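Local atomic coordinates of topoisomerase IV subunit A (Escherichia coli, PDB entry 1ZVT), a protein that forms the A subunit of an ATP-dependent type II topoisomerase that decatenates DNA, its C-terminal beta-pinwheel domain probably binding the DNA. Residues V48-T53 with H88-S93; G54-I59 with N113-R118; D95-M100 with G107-F112; S102-G107 with T127-A132; V138-A143 with F159-L164. All blocks are in the same frame, centred on the assembly; numbering follows the deposited sequence.

Interaction 1. Residues V48-T53 with H88-S93; sequences VFVDST and HMLMES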
# COMPACT_ATOMS: atom_id res chain seq x y z
N VAL A 48 -0.50 3.32 12.13
CA VAL A 48 -1.61 2.53 11.59
C VAL A 48 -1.03 1.30 10.87
O VAL A 48 0.03 1.39 10.25
CB VAL A 48 -2.44 3.38 10.62
CG1 VAL A 48 -3.22 2.53 9.66
CG2 VAL A 48 -3.38 4.30 11.42
N PHE A 49 -1.74 0.18 10.99
CA PHE A 49 -1.41 -1.09 10.35
C PHE A 49 -2.61 -1.50 9.51
O PHE A 49 -3.77 -1.33 9.91
CB PHE A 49 -1.10 -2.16 11.40
CG PHE A 49 0.07 -1.80 12.26
CD1 PHE A 49 -0.12 -1.12 13.47
CD2 PHE A 49 1.37 -2.07 11.83
CE1 PHE A 49 0.98 -0.73 14.25
CE2 PHE A 49 2.48 -1.68 12.62
CZ PHE A 49 2.26 -1.01 13.83
N VAL A 50 -2.32 -2.05 8.33
CA VAL A 50 -3.38 -2.64 7.52
C VAL A 50 -3.11 -4.15 7.37
O VAL A 50 -1.98 -4.55 7.00
CB VAL A 50 -3.46 -1.96 6.14
CG1 VAL A 50 -4.59 -2.60 5.34
CG2 VAL A 50 -3.72 -0.44 6.30
N ASP A 51 -4.11 -4.98 7.66
CA ASP A 51 -3.93 -6.44 7.53
C ASP A 51 -4.33 -6.98 6.17
O ASP A 51 -4.86 -6.24 5.32
CB ASP A 51 -4.56 -7.23 8.71
CG ASP A 51 -6.09 -7.39 8.61
OD1 ASP A 51 -6.67 -7.23 7.53
OD2 ASP A 51 -6.70 -7.72 9.64
N SER A 52 -4.05 -8.27 5.96
CA SER A 52 -4.26 -8.92 4.66
C SER A 52 -5.73 -9.05 4.26
O SER A 52 -6.02 -9.40 3.10
CB SER A 52 -3.59 -10.30 4.68
OG SER A 52 -4.06 -11.03 5.78
N THR A 53 -6.64 -8.79 5.19
CA THR A 53 -8.08 -8.85 4.96
C THR A 53 -8.70 -7.48 4.70
O THR A 53 -9.91 -7.37 4.45
CB THR A 53 -8.84 -9.56 6.11
OG1 THR A 53 -8.89 -8.73 7.27
CG2 THR A 53 -8.20 -10.90 6.46
N HIS A 88 1.06 -3.85 6.02
CA HIS A 88 1.34 -2.47 5.72
C HIS A 88 1.30 -1.61 6.97
O HIS A 88 0.45 -1.85 7.85
CB HIS A 88 0.37 -1.89 4.67
CG HIS A 88 0.06 -2.83 3.53
ND1 HIS A 88 0.93 -3.05 2.49
CD2 HIS A 88 -1.01 -3.61 3.29
CE1 HIS A 88 0.41 -3.93 1.66
NE2 HIS A 88 -0.77 -4.28 2.12
N MET A 89 2.21 -0.64 7.04
CA MET A 89 2.33 0.26 8.18
C MET A 89 2.46 1.70 7.68
O MET A 89 3.23 1.97 6.73
CB MET A 89 3.58 -0.11 8.99
CG MET A 89 3.83 0.75 10.19
SD MET A 89 5.17 0.17 11.30
CE MET A 89 6.61 0.16 10.21
N LEU A 90 1.72 2.62 8.29
CA LEU A 90 1.72 4.02 7.87
C LEU A 90 1.74 4.94 9.08
O LEU A 90 1.14 4.64 10.13
CB LEU A 90 0.45 4.35 7.08
CG LEU A 90 0.36 3.70 5.70
CD1 LEU A 90 -0.28 2.32 5.76
CD2 LEU A 90 -0.43 4.63 4.79
N MET A 91 2.38 6.10 8.92
CA MET A 91 2.33 7.14 9.91
C MET A 91 2.39 8.45 9.14
O MET A 91 3.41 8.78 8.55
CB MET A 91 3.52 7.00 10.87
CG MET A 91 3.36 7.66 12.18
SD MET A 91 4.58 7.04 13.37
CE MET A 91 3.97 7.76 14.89
N GLU A 92 1.26 9.16 9.10
CA GLU A 92 1.09 10.37 8.29
C GLU A 92 0.24 11.39 9.05
O GLU A 92 -0.31 11.09 10.12
CB GLU A 92 0.37 10.02 6.96
CG GLU A 92 1.04 8.90 6.12
CD GLU A 92 2.38 9.31 5.47
OE1 GLU A 92 2.59 10.52 5.21
OE2 GLU A 92 3.25 8.45 5.18
N SER A 93 0.12 12.59 8.49
CA SER A 93 -0.73 13.61 9.09
C SER A 93 -2.19 13.16 8.95
O SER A 93 -2.52 12.38 8.04
CB SER A 93 -0.50 14.96 8.42
OG SER A 93 -0.91 14.90 7.07

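Interaction 2. Residues G54-I59 with N113-R118; sequences GRSYAI and NDLVAR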
# COMPACT_ATOMS: atom_id res chain seq x y z
N GLY A 54 -7.87 -6.45 4.73
CA GLY A 54 -8.34 -5.08 4.45
C GLY A 54 -8.80 -4.31 5.68
O GLY A 54 -9.45 -3.25 5.55
N ARG A 55 -8.48 -4.83 6.86
CA ARG A 55 -8.80 -4.10 8.11
C ARG A 55 -7.66 -3.17 8.48
O ARG A 55 -6.51 -3.48 8.23
CB ARG A 55 -9.08 -5.09 9.25
CG ARG A 55 -10.30 -6.00 8.99
CD ARG A 55 -10.74 -6.75 10.25
NE ARG A 55 -11.34 -5.88 11.27
CZ ARG A 55 -12.63 -5.55 11.34
NH1 ARG A 55 -13.50 -5.97 10.42
NH2 ARG A 55 -13.06 -4.78 12.32
N SER A 56 -7.98 -2.02 9.10
CA SER A 56 -6.94 -1.10 9.61
C SER A 56 -7.05 -0.93 11.14
O SER A 56 -8.12 -1.07 11.72
CB SER A 56 -6.99 0.27 8.92
OG SER A 56 -8.19 0.96 9.22
N TYR A 57 -5.91 -0.62 11.76
CA TYR A 57 -5.79 -0.58 13.20
C TYR A 57 -4.85 0.56 13.55
O TYR A 57 -3.86 0.74 12.85
CB TYR A 57 -5.15 -1.85 13.74
CG TYR A 57 -5.76 -3.15 13.31
CD1 TYR A 57 -5.45 -3.71 12.07
CD2 TYR A 57 -6.60 -3.87 14.17
CE1 TYR A 57 -5.99 -4.94 11.68
CE2 TYR A 57 -7.14 -5.10 13.78
CZ TYR A 57 -6.82 -5.61 12.55
OH TYR A 57 -7.36 -6.81 12.14
N ALA A 58 -5.15 1.30 14.62
CA ALA A 58 -4.22 2.30 15.10
C ALA A 58 -3.69 1.96 16.49
O ALA A 58 -4.43 1.46 17.34
CB ALA A 58 -4.89 3.66 15.14
N ILE A 59 -2.41 2.26 16.71
CA ILE A 59 -1.76 2.02 18.01
C ILE A 59 -1.07 3.33 18.42
O ILE A 59 -0.52 4.04 17.58
CB ILE A 59 -0.72 0.87 17.92
CG1 ILE A 59 -1.40 -0.49 17.68
CG2 ILE A 59 0.20 0.81 19.16
CD1 ILE A 59 -0.42 -1.70 17.64
N ASN A 113 -6.78 9.70 8.58
CA ASN A 113 -7.75 9.64 9.66
C ASN A 113 -8.77 8.51 9.50
O ASN A 113 -9.17 7.90 10.49
CB ASN A 113 -8.48 10.98 9.83
CG ASN A 113 -9.28 11.02 11.10
OD1 ASN A 113 -10.50 11.19 11.08
ND2 ASN A 113 -8.61 10.81 12.22
N ASP A 114 -9.15 8.20 8.26
CA ASP A 114 -10.10 7.14 7.97
C ASP A 114 -9.58 5.77 8.34
O ASP A 114 -10.36 4.86 8.53
CB ASP A 114 -10.47 7.13 6.49
CG ASP A 114 -11.28 8.35 6.11
OD1 ASP A 114 -12.16 8.75 6.90
OD2 ASP A 114 -11.03 8.90 5.02
N LEU A 115 -8.25 5.64 8.43
CA LEU A 115 -7.64 4.36 8.83
C LEU A 115 -7.53 4.22 10.35
O LEU A 115 -7.29 3.13 10.85
CB LEU A 115 -6.25 4.23 8.22
CG LEU A 115 -6.18 3.73 6.78
CD1 LEU A 115 -6.78 4.72 5.85
CD2 LEU A 115 -4.73 3.52 6.41
N VAL A 116 -7.70 5.32 11.09
CA VAL A 116 -7.39 5.29 12.52
C VAL A 116 -8.53 4.63 13.30
O VAL A 116 -9.62 5.21 13.43
CB VAL A 116 -7.08 6.69 13.04
CG1 VAL A 116 -6.92 6.71 14.59
CG2 VAL A 116 -5.83 7.23 12.36
N ALA A 117 -8.29 3.41 13.76
CA ALA A 117 -9.28 2.66 14.53
C ALA A 117 -8.58 2.14 15.77
O ALA A 117 -7.74 1.24 15.67
CB ALA A 117 -9.84 1.53 13.73
N ARG A 118 -8.90 2.73 16.93
CA ARG A 118 -8.13 2.47 18.14
C ARG A 118 -8.61 1.23 18.91
O ARG A 118 -7.96 0.81 19.87
CB ARG A 118 -8.09 3.74 19.02
CG ARG A 118 -7.46 4.92 18.27
CD ARG A 118 -7.57 6.24 19.00
NE ARG A 118 -6.95 7.36 18.27
CZ ARG A 118 -5.65 7.63 18.28
NH1 ARG A 118 -4.81 6.87 18.95
NH2 ARG A 118 -5.18 8.66 17.59
O HOH W 1 -5.18 1.79 19.96

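Interaction 3. Residues D95-M100 with G107-F112; sequences DQKLLM and GFVCTF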
# COMPACT_ATOMS: atom_id res chain seq x y z
N ASP A 95 -4.80 14.49 7.83
CA ASP A 95 -5.50 14.87 6.60
C ASP A 95 -4.85 14.32 5.34
O ASP A 95 -5.35 14.59 4.24
CB ASP A 95 -5.59 16.41 6.50
CG ASP A 95 -4.22 17.10 6.39
OD1 ASP A 95 -3.17 16.44 6.54
OD2 ASP A 95 -4.18 18.34 6.16
N GLN A 96 -3.76 13.54 5.48
CA GLN A 96 -2.98 13.06 4.32
C GLN A 96 -3.84 12.17 3.44
O GLN A 96 -4.39 11.17 3.90
CB GLN A 96 -1.73 12.26 4.79
CG GLN A 96 -0.91 11.68 3.64
CD GLN A 96 -0.31 12.75 2.77
OE1 GLN A 96 0.40 13.63 3.25
NE2 GLN A 96 -0.63 12.70 1.47
N LYS A 97 -3.93 12.50 2.16
CA LYS A 97 -4.66 11.63 1.23
C LYS A 97 -3.90 10.36 0.88
O LYS A 97 -2.68 10.38 0.70
CB LYS A 97 -5.01 12.39 -0.05
CG LYS A 97 -6.00 13.55 0.17
CD LYS A 97 -7.44 13.06 0.14
CE LYS A 97 -8.44 14.15 0.51
NZ LYS A 97 -8.61 15.19 -0.56
N LEU A 98 -4.65 9.26 0.75
CA LEU A 98 -4.09 7.94 0.46
C LEU A 98 -4.94 7.27 -0.59
O LEU A 98 -6.14 7.55 -0.68
CB LEU A 98 -4.16 7.05 1.71
CG LEU A 98 -3.60 7.58 3.02
CD1 LEU A 98 -3.94 6.64 4.16
CD2 LEU A 98 -2.08 7.70 2.86
N LEU A 99 -4.32 6.40 -1.37
CA LEU A 99 -5.07 5.56 -2.30
C LEU A 99 -5.15 4.14 -1.73
O LEU A 99 -4.12 3.50 -1.54
CB LEU A 99 -4.38 5.55 -3.67
CG LEU A 99 -4.84 4.55 -4.73
CD1 LEU A 99 -6.31 4.80 -5.08
CD2 LEU A 99 -3.96 4.65 -5.98
N MET A 100 -6.38 3.66 -1.53
CA MET A 100 -6.64 2.29 -1.06
C MET A 100 -7.24 1.49 -2.20
O MET A 100 -8.07 2.02 -2.94
CB MET A 100 -7.64 2.29 0.10
CG MET A 100 -7.17 2.98 1.38
SD MET A 100 -5.64 2.27 2.07
CE MET A 100 -5.99 0.54 2.16
N GLY A 107 -11.09 0.56 -5.79
CA GLY A 107 -10.49 1.29 -4.69
C GLY A 107 -11.04 2.68 -4.48
O GLY A 107 -12.08 3.06 -5.05
N PHE A 108 -10.37 3.45 -3.64
CA PHE A 108 -10.88 4.77 -3.31
C PHE A 108 -9.80 5.65 -2.75
O PHE A 108 -8.77 5.17 -2.28
CB PHE A 108 -12.09 4.68 -2.34
CG PHE A 108 -11.81 3.92 -1.05
CD1 PHE A 108 -11.33 4.59 0.07
CD2 PHE A 108 -12.06 2.54 -0.95
CE1 PHE A 108 -11.07 3.90 1.28
CE2 PHE A 108 -11.80 1.85 0.24
CZ PHE A 108 -11.30 2.53 1.36
N VAL A 109 -10.04 6.95 -2.79
CA VAL A 109 -9.15 7.87 -2.10
C VAL A 109 -9.73 8.09 -0.71
O VAL A 109 -10.96 8.18 -0.55
CB VAL A 109 -9.05 9.22 -2.85
CG1 VAL A 109 -8.23 10.21 -2.07
CG2 VAL A 109 -8.40 9.00 -4.24
N CYS A 110 -8.88 8.14 0.31
CA CYS A 110 -9.32 8.48 1.67
C CYS A 110 -8.25 9.31 2.35
O CYS A 110 -7.27 9.70 1.71
CB CYS A 110 -9.66 7.24 2.50
SG CYS A 110 -8.27 6.11 2.87
N THR A 111 -8.45 9.64 3.63
CA THR A 111 -7.40 10.28 4.41
C THR A 111 -6.88 9.30 5.46
O THR A 111 -7.53 8.30 5.77
CB THR A 111 -7.89 11.55 5.14
OG1 THR A 111 -8.91 11.19 6.07
CG2 THR A 111 -8.40 12.62 4.14
N PHE A 112 -5.71 9.61 6.01
CA PHE A 112 -5.10 8.79 7.08
C PHE A 112 -6.07 8.63 8.25
O PHE A 112 -6.17 7.54 8.86
CB PHE A 112 -3.79 9.44 7.53
CG PHE A 112 -3.03 8.65 8.58
CD1 PHE A 112 -2.29 7.54 8.24
CD2 PHE A 112 -3.06 9.06 9.92
CE1 PHE A 112 -1.57 6.81 9.23
CE2 PHE A 112 -2.36 8.32 10.92
CZ PHE A 112 -1.61 7.20 10.56

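Interaction 4. Residues S102-G107 with T127-A132; sequences SDAGYG and TLPENA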
# COMPACT_ATOMS: atom_id res chain seq x y z
N SER A 102 -7.92 -2.83 -3.97
CA SER A 102 -7.75 -4.28 -3.99
C SER A 102 -7.27 -4.74 -5.36
O SER A 102 -7.43 -4.04 -6.38
CB SER A 102 -9.08 -4.97 -3.65
OG SER A 102 -9.98 -4.80 -4.73
N ASP A 103 -6.73 -5.95 -5.42
CA ASP A 103 -6.23 -6.45 -6.70
C ASP A 103 -7.36 -6.92 -7.63
O ASP A 103 -7.11 -7.32 -8.75
CB ASP A 103 -5.16 -7.55 -6.52
CG ASP A 103 -5.70 -8.83 -5.98
OD1 ASP A 103 -6.90 -8.94 -5.63
OD2 ASP A 103 -4.89 -9.77 -5.86
N ALA A 104 -8.61 -6.80 -7.18
CA ALA A 104 -9.74 -6.95 -8.10
C ALA A 104 -9.93 -5.70 -8.97
O ALA A 104 -10.76 -5.71 -9.88
CB ALA A 104 -11.02 -7.26 -7.28
N GLY A 105 -9.21 -4.63 -8.67
CA GLY A 105 -9.24 -3.40 -9.48
C GLY A 105 -10.24 -2.36 -9.01
O GLY A 105 -10.67 -1.50 -9.80
N TYR A 106 -10.61 -2.44 -7.73
CA TYR A 106 -11.49 -1.46 -7.09
C TYR A 106 -10.73 -0.70 -6.01
O TYR A 106 -9.85 -1.24 -5.39
CB TYR A 106 -12.69 -2.18 -6.46
CG TYR A 106 -13.64 -2.74 -7.49
CD1 TYR A 106 -13.41 -3.98 -8.08
CD2 TYR A 106 -14.76 -2.02 -7.88
CE1 TYR A 106 -14.29 -4.51 -9.06
CE2 TYR A 106 -15.64 -2.51 -8.84
CZ TYR A 106 -15.39 -3.75 -9.43
OH TYR A 106 -16.27 -4.23 -10.36
N GLY A 107 -11.09 0.56 -5.79
CA GLY A 107 -10.49 1.29 -4.69
C GLY A 107 -11.04 2.68 -4.48
O GLY A 107 -12.08 3.06 -5.05
N THR A 127 -13.19 -3.59 1.44
CA THR A 127 -13.86 -4.85 1.26
C THR A 127 -13.24 -5.58 0.07
O THR A 127 -13.17 -5.04 -1.03
CB THR A 127 -15.35 -4.63 1.04
OG1 THR A 127 -15.84 -3.84 2.13
CG2 THR A 127 -16.09 -5.95 0.98
N LEU A 128 -12.77 -6.80 0.32
CA LEU A 128 -12.14 -7.59 -0.73
C LEU A 128 -13.12 -8.57 -1.35
O LEU A 128 -13.75 -9.37 -0.63
CB LEU A 128 -10.98 -8.39 -0.17
CG LEU A 128 -9.87 -7.59 0.50
CD1 LEU A 128 -8.85 -8.55 1.08
CD2 LEU A 128 -9.22 -6.64 -0.51
N PRO A 129 -13.24 -8.53 -2.69
CA PRO A 129 -13.93 -9.60 -3.43
C PRO A 129 -13.31 -10.96 -3.21
O PRO A 129 -12.24 -11.07 -2.64
CB PRO A 129 -13.75 -9.16 -4.90
CG PRO A 129 -13.70 -7.66 -4.81
CD PRO A 129 -12.82 -7.42 -3.57
N GLU A 130 -14.01 -12.01 -3.65
CA GLU A 130 -13.58 -13.37 -3.44
C GLU A 130 -12.14 -13.59 -3.90
O GLU A 130 -11.81 -13.32 -5.06
CB GLU A 130 -14.51 -14.34 -4.18
CG GLU A 130 -14.29 -15.78 -3.79
CD GLU A 130 -15.12 -16.74 -4.63
OE1 GLU A 130 -15.70 -16.31 -5.65
OE2 GLU A 130 -15.17 -17.93 -4.26
N ASN A 131 -11.29 -14.04 -2.98
CA ASN A 131 -9.88 -14.34 -3.27
C ASN A 131 -9.03 -13.12 -3.63
O ASN A 131 -7.91 -13.26 -4.16
CB ASN A 131 -9.78 -15.41 -4.36
CG ASN A 131 -10.47 -16.70 -3.95
OD1 ASN A 131 -10.46 -17.07 -2.76
ND2 ASN A 131 -11.12 -17.37 -4.90
N ALA A 132 -9.54 -11.94 -3.34
CA ALA A 132 -8.77 -10.73 -3.64
C ALA A 132 -7.82 -10.40 -2.50
O ALA A 132 -7.98 -10.91 -1.38
CB ALA A 132 -9.69 -9.56 -3.90
O HOH W 2 -12.09 -3.75 -3.24

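Interaction 5. Residues V138-A143 with F159-L164; sequences VVIEDA and FPVSDL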
# COMPACT_ATOMS: atom_id res chain seq x y z
N VAL A 138 -1.02 3.79 -1.17
CA VAL A 138 -0.14 4.76 -1.78
C VAL A 138 -0.46 6.12 -1.20
O VAL A 138 -1.62 6.55 -1.24
CB VAL A 138 -0.28 4.82 -3.30
CG1 VAL A 138 0.75 5.82 -3.90
CG2 VAL A 138 -0.11 3.42 -3.90
N VAL A 139 0.56 6.77 -0.66
CA VAL A 139 0.41 8.14 -0.16
C VAL A 139 0.33 9.07 -1.37
O VAL A 139 1.20 9.05 -2.26
CB VAL A 139 1.58 8.54 0.78
CG1 VAL A 139 1.53 10.02 1.14
CG2 VAL A 139 1.59 7.69 2.02
N ILE A 140 -0.72 9.88 -1.41
CA ILE A 140 -0.91 10.78 -2.55
C ILE A 140 -0.26 12.13 -2.22
O ILE A 140 -0.76 12.86 -1.36
CB ILE A 140 -2.40 10.96 -2.89
CG1 ILE A 140 -3.02 9.64 -3.37
CG2 ILE A 140 -2.56 12.09 -3.94
CD1 ILE A 140 -4.57 9.65 -3.34
N GLU A 141 0.84 12.45 -2.92
CA GLU A 141 1.65 13.62 -2.58
C GLU A 141 1.06 14.91 -3.13
O GLU A 141 1.13 15.94 -2.46
CB GLU A 141 3.10 13.46 -3.06
CG GLU A 141 3.88 12.36 -2.33
CD GLU A 141 4.10 12.63 -0.85
OE1 GLU A 141 4.01 13.81 -0.40
OE2 GLU A 141 4.37 11.66 -0.11
N ASP A 142 0.46 14.83 -4.32
CA ASP A 142 -0.20 15.97 -4.96
C ASP A 142 -1.52 15.54 -5.61
O ASP A 142 -1.60 14.52 -6.32
CB ASP A 142 0.74 16.59 -6.01
CG ASP A 142 0.09 17.78 -6.77
OD1 ASP A 142 -0.92 18.36 -6.33
OD2 ASP A 142 0.63 18.16 -7.83
N ALA A 143 -2.55 16.35 -5.39
CA ALA A 143 -3.90 16.07 -5.90
C ALA A 143 -3.96 15.91 -7.42
O ALA A 143 -4.87 15.27 -7.94
CB ALA A 143 -4.85 17.16 -5.45
N PHE A 159 -4.86 7.63 -15.43
CA PHE A 159 -5.81 8.75 -15.38
C PHE A 159 -5.54 9.56 -14.11
O PHE A 159 -4.91 9.04 -13.19
CB PHE A 159 -7.27 8.26 -15.43
CG PHE A 159 -7.65 7.33 -14.30
CD1 PHE A 159 -7.99 7.83 -13.04
CD2 PHE A 159 -7.70 5.96 -14.52
CE1 PHE A 159 -8.34 6.96 -11.99
CE2 PHE A 159 -8.04 5.08 -13.48
CZ PHE A 159 -8.37 5.59 -12.22
N PRO A 160 -5.99 10.82 -14.07
CA PRO A 160 -5.69 11.64 -12.88
C PRO A 160 -6.29 11.02 -11.62
O PRO A 160 -7.44 10.58 -11.64
CB PRO A 160 -6.37 12.97 -13.20
CG PRO A 160 -6.43 13.01 -14.70
CD PRO A 160 -6.77 11.59 -15.06
N VAL A 161 -5.52 10.95 -10.53
CA VAL A 161 -6.02 10.29 -9.32
C VAL A 161 -7.29 10.98 -8.75
O VAL A 161 -8.10 10.33 -8.08
CB VAL A 161 -4.90 10.09 -8.26
CG1 VAL A 161 -4.53 11.40 -7.63
CG2 VAL A 161 -5.32 9.05 -7.19
N SER A 162 -7.46 12.28 -9.03
CA SER A 162 -8.69 13.03 -8.68
C SER A 162 -9.96 12.43 -9.27
O SER A 162 -11.05 12.71 -8.79
CB SER A 162 -8.58 14.50 -9.08
OG SER A 162 -8.25 14.63 -10.46
N ASP A 163 -9.83 11.64 -10.34
CA ASP A 163 -10.98 10.95 -10.96
C ASP A 163 -11.57 9.84 -10.09
O ASP A 163 -12.73 9.45 -10.28
CB ASP A 163 -10.59 10.36 -12.32
CG ASP A 163 -10.58 11.38 -13.44
OD1 ASP A 163 -10.82 12.58 -13.17
OD2 ASP A 163 -10.33 10.97 -14.60
N LEU A 164 -10.80 9.34 -9.14
CA LEU A 164 -11.26 8.28 -8.27
C LEU A 164 -11.98 8.86 -7.04
O LEU A 164 -11.37 9.61 -6.26
CB LEU A 164 -10.07 7.42 -7.83
CG LEU A 164 -10.42 6.14 -7.07
CD1 LEU A 164 -11.26 5.18 -7.90
CD2 LEU A 164 -9.15 5.48 -6.65
O HOH W 3 -5.27 14.08 -10.25

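Interaction 1. Residues V48-T53 with H88-S93
Phe49 and Met89 face each other as a non-hydrogen-bonded pair of the antiparallel strands 47-51 and 86-90, their side chains lying side by side and pointing the same way. Met89 starts close to its neighbour: CB sits 4.1 Å from Phe49 CD2. Its CG, placed anti to the backbone N (chi1 180°), comes to 3.7 Å from Phe49 CE2. The extended chain then carries SD along the ring, to 3.5 Å from Phe49 CE2 and 4.0 Å from Phe49 CZ. This is a Met-aromatic contact in which the sulfur approaches obliquely. Beyond the sulfur the chain bends at chi3 (59°), so that CE leaves the ring, and the side chain also packs on Ile6 and Leu8 of strand 3-9. The two strands belong to one blade of the beta-pinwheel, a four-stranded antiparallel sheet in which 86-90 is an outermost strand and 47-51 an inner one. Val48 and Leu90 form a hydrogen-bonded pair, with Val48 N giving a nearly straight 2.9 Å bond to Leu90 O and Leu90 N returning one to Val48 O. One pair further on, Val50 N donates to His88 O at 2.8 Å, whereas the bond from His88 N back to Val50 O stretches to 3.3 Å. On the face opposite Phe49, Val50 CB lies 4.1 Å from His88 CD2, and Val50 CG2 turns toward Leu90 CD1. Where strand 47-51 ends, the bond from Thr53 N to Asp51 OD1 makes an Asx turn, and Thr53 OG1 adds a second donor to the same oxygen from the same face of the carboxylate.

Interaction 2. Residues G54-I59 with N113-R118
Residues 56-58 of strand 55-59 and the loop 115-118 run 49° apart, and they meet through one backbone bond, from Ala58 N to Ala117 O (2.8 Å, 165° at the hydrogen), rather than through regular strand pairing. A second bond comes from a side chain: Ser56 OG, set between its own backbone N and carbonyl carbon (chi1 66°), donates to Leu115 O at 2.9 Å, meeting the carbonyl from the side. Leu115 CB passes alongside, 3.9 Å from Ser56 OG. A valine in place of Ser56 would probably leave Leu115 O without its hydroxyl donor and so free this part of the loop to shift. Further along, Ala58 CB rests 3.7 Å from Val116 CG1, while Ala117 CB lies against the backbone oxygen Ser56 O. Water 1 donates to Ala58 O (2.7 Å) and to Arg118 O (2.9 Å), linking the two backbones beside the direct bond. The loop joins strand 106-111, in one blade, to strand 123-124, which pairs with strand 55-59 in the preceding blade's sheet; Leu115 and Val116 also pack on Val48 of that sheet. The chemistry is mostly that of main-chain carbonyls: Leu115, Ala117 and Arg118 each offer an oxygen, met in turn by a hydroxyl, an amide and a water, so the irregular loop is fixed without following the strand.

Interaction 3. Residues D95-M100 with G107-F112
Met100 and Phe108 are brought together by two torsions: Phe108 CG stands between its backbone N and carbonyl carbon (chi1 56°), while Met100 CG lies anti to its carbonyl carbon (chi1 -65°). The pair sits in the beta hairpin of strands 97-101 and 106-111, the two central strands of a beta-pinwheel blade. Met100 CB comes over one face of the Phe108 ring, 4.0 Å from its centroid and 17° off the normal, a CH-pi contact offset toward the rim. The ring atom Phe108 CZ is 3.9 Å from Met100 CB. Beyond it, Met100 CG turns to Cys110 SG at 3.6 Å. An alanine in place of Phe108 is likely to strip Met100 CB of this aromatic face and leave a gap beside the methionine. Under these side chains the strands are joined by alternating backbone bonds: Met100 with Phe108 and Leu98 with Cys110 bond in both directions, the shortest being Phe108 N to Met100 O and Leu98 N to Cys110 O, each 2.8 Å. At the far end Phe112 N donates to Gln96 O at 2.9 Å. On the opposite face Lys97 is bent at chi2 and crosses Val109 at about a right angle, with its aliphatic chain then reaching Thr111. Leu98 turns the other way, where its CD1 meets the edge of the Phe112 ring near its plane and comes 3.8 Å from Phe112 CA.

Interaction 4. Residues S102-G107 with T127-A132
Ser102 OG has two polar partners. It donates to water 2 at 2.8 Å. A weak bond also comes to Ser102 OG from Ala104 N, 3.4 Å away. Water 2 in turn donates to Thr127 O, also at 2.8 Å, so the hydroxyl is linked to the loop 127-132 through a single water. The rest of the contact is packing. Leu128 CG lies anti to its own carbonyl carbon (chi1 -58°), and the side chain brings CD2 to 3.6 Å from Ser102 CB. Pro129 turns its ring toward the hairpin tip, where CG meets Ala104 CB at 3.7 Å; the same methyl group also looks across at Ala132 CB. The carboxylate of Asp103 comes up to the loop, OD1 lying 3.3 Å from both Ala132 CA and Ala132 CB. This oxygen takes its hydrogen bond one residue further on, from His133 N, which fixes the carboxylate over the alanine. Each segment contains a turn. Pro129 to Ala132 form a type II turn closed by Ala132 N to Pro129 O, with Asn131 at its third position. Ser102 to Gly105 form a type I turn in which Gly105 N donates to Ser102 O, while Ser102 N reaches past it to Tyr106 O. Together these two bonds, with Gly105 at positive phi, define the type I turn plus G1 bulge, a common way of closing a beta hairpin, here the one linking strands 97-101 and 106-111 of a pinwheel blade.

Interaction 5. Residues V138-A143 with F159-L164
Apolar contact between the two segments centres on Ile140 and Val161, whose side chains reach toward each other tip to tip, Ile140 CD1 lying 4.0 Å from Val161 CG2. The valine forks to serve two partners. CG2, anti to the backbone N, takes the isoleucine, while CG1, between the backbone N and the carbonyl carbon (chi1 72°), turns to the main chain of Ala143 and comes 3.9 Å from Ala143 O. Beside it Ser162 CB is 4.0 Å from the same oxygen, which thus has aliphatic carbons close by. Polar contact runs through water. Water 3 donates to Ala143 O at 2.6 Å and accepts from Ser162 N at 3.1 Å, bridging two backbones that do not bond directly. Ser162 N is available for it because it is the second residue of a short 3-10 segment, 161-163, too early in the turn to be used by the internal bonds. Those bonds, Asp163 N to Pro160 O (2.9 Å) and Leu164 N to Val161 O (3.1 Å), hold the turn that presents Val161. The contact spans two successive blades of the pinwheel. Strand 138-139 is an edge strand beside 97-101, and Ile140, just along the chain, packs on Lys97 and Leu99; strand 155-160, leading into the 3-10 turn, belongs to the following sheet, where an outermost strand, 190-196, places Val195 against Val161.

Overall arrangement
The five contacts trace two neighbouring blades of the beta-pinwheel and the step to a third. Interaction 1 and the 54-59 half of interaction 2, with contact centres about 7 Å apart, lie in the sheet of strands 47-51 and 55-59; interactions 3, 4 and 5 reach the next one, built round strands 97-101 and 106-111. Interactions 3 and 4 share Gly107; the centres of 2 and 5 lie about 21 Å apart. Along the chain the segments of 1 and 2 alternate, as do those of 3 and 4, and interaction 5 comes last. Strand 123-124, after 113-118, returns to the earlier sheet, an exchange that stitches consecutive blades together; 159-164 enters the following one.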